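Serine/threonine-protein phosphatase 2A regulatory subunit B'' subunit alpha (Homo sapiens, PDB 4I5J) is an EF-hand, calcium-binding regulatory subunit of protein phosphatase 2A that might modulate the core enzyme's substrate selectivity, activity and localization. Local coordinates at residues P246-D249 and G250-T253. Residues are numbered along the deposited sequence; the frame is centred on the assembly and turned at random.
Sequences PAVD and GKIT
The puckered Pro246 ring turns its CB-CG edge to Ile252: Pro246 CB and CG both lie 3.9 Å from Ile252 CG1, and the Ile252 side chain runs at a slant past the ring. Leu241 and Asp256 also touch the ring, while Leu207, Leu212 and Leu257 touch the buried Ile252. The planar group is the Val248 carbonyl. Lys251 N reaches Val248 O at 3.2 Å from well above the carbonyl plane, 64° out of it and off the lone pairs, though its N-H points reasonably straight at the oxygen (156°). This bond and a CA-CA distance of 5.3 Å between Val248 and Lys251 mark a beta turn, and the helix-like backbone angles of Asp249 and Gly250 at its corner make it type I. The Val248 and Lys251 side chains leave the turn together in the same direction; chi1 of -178° places Val248 CG1 anti to the backbone N, where it comes within 3.8 Å of Lys251 CB. A water closes the mouth of the turn, accepting from Val248 N at 3.0 Å and bridging to Lys251 O at 2.7 Å, probably as donor. Beyond the turn, Thr253 is the N-cap of helix 254-260, and its own N bonds to Asp256. Ile252 pairs through its backbone with Leu207 of the calcium-binding loop, as in the paired loops of two EF-hands, consistent with helices 233-244 and 254-260 forming the partner of the calcium-binding hand.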
loop_
_atom_site.group_PDB
_atom_site.type_symbol
_atom_site.label_atom_id
_atom_site.label_comp_id
_atom_site.label_asym_id
_atom_site.label_seq_id
_atom_site.Cartn_x
_atom_site.Cartn_y
_atom_site.Cartn_z
ATOM N N PRO A 246 -11.294 -10.063 -18.452
ATOM C CA PRO A 246 -12.055 -8.842 -18.176
ATOM C C PRO A 246 -13.359 -8.777 -18.973
ATOM O O PRO A 246 -13.489 -9.439 -20.000
ATOM C CB PRO A 246 -11.106 -7.741 -18.645
ATOM C CG PRO A 246 -10.338 -8.371 -19.747
ATOM C CD PRO A 246 -10.135 -9.809 -19.327
ATOM N N ALA A 247 -14.318 -7.988 -18.499
ATOM C CA ALA A 247 -15.547 -7.766 -19.247
ATOM C C ALA A 247 -15.205 -7.246 -20.644
ATOM O O ALA A 247 -15.583 -7.845 -21.651
ATOM C CB ALA A 247 -16.424 -6.772 -18.521
ATOM N N VAL A 248 -14.457 -6.147 -20.681
ATOM C CA VAL A 248 -14.029 -5.508 -21.910
ATOM C C VAL A 248 -12.502 -5.630 -22.030
ATOM O O VAL A 248 -11.764 -5.186 -21.142
ATOM C CB VAL A 248 -14.448 -4.028 -21.899
ATOM C CG1 VAL A 248 -14.056 -3.353 -23.176
ATOM C CG2 VAL A 248 -15.959 -3.900 -21.680
ATOM N N ASP A 249 -12.032 -6.238 -23.120
ATOM C CA ASP A 249 -10.624 -6.570 -23.250
ATOM C C ASP A 249 -9.742 -5.343 -23.249
ATOM O O ASP A 249 -8.672 -5.355 -22.669
ATOM C CB ASP A 249 -10.343 -7.384 -24.529
ATOM C CG ASP A 249 -10.588 -8.879 -24.347
ATOM O OD1 ASP A 249 -10.781 -9.337 -23.195
ATOM O OD2 ASP A 249 -10.576 -9.603 -25.363
ATOM N N GLY A 250 -10.177 -4.292 -23.932
ATOM C CA GLY A 250 -9.326 -3.137 -24.113
ATOM C C GLY A 250 -9.558 -2.112 -23.033
ATOM O O GLY A 250 -9.054 -1.001 -23.116
ATOM N N LYS A 251 -10.343 -2.479 -22.026
ATOM C CA LYS A 251 -10.680 -1.570 -20.922
ATOM C C LYS A 251 -10.763 -2.350 -19.601
ATOM O O LYS A 251 -11.836 -2.568 -19.049
ATOM C CB LYS A 251 -11.987 -0.806 -21.213
ATOM C CG LYS A 251 -11.940 0.036 -22.502
ATOM C CD LYS A 251 -13.288 0.623 -22.892
ATOM C CE LYS A 251 -13.808 1.570 -21.845
ATOM N NZ LYS A 251 -12.958 2.780 -21.748
ATOM N N ILE A 252 -9.613 -2.795 -19.110
ATOM C CA ILE A 252 -9.567 -3.586 -17.880
ATOM C C ILE A 252 -9.830 -2.742 -16.648
ATOM O O ILE A 252 -9.170 -1.720 -16.441
ATOM C CB ILE A 252 -8.201 -4.293 -17.740
ATOM C CG1 ILE A 252 -8.053 -5.324 -18.863
ATOM C CG2 ILE A 252 -8.063 -4.986 -16.374
ATOM C CD1 ILE A 252 -6.650 -5.774 -19.065
ATOM N N THR A 253 -10.792 -3.166 -15.824
ATOM C CA THR A 253 -11.155 -2.412 -14.635
ATOM C C THR A 253 -10.570 -2.970 -13.329
ATOM O O THR A 253 -10.069 -4.094 -13.258
ATOM C CB THR A 253 -12.689 -2.312 -14.454
ATOM O OG1 THR A 253 -13.218 -3.584 -14.059
ATOM C CG2 THR A 253 -13.364 -1.844 -15.731
HETATM O O HOH W 1 -13.553 -4.493 -18.388
#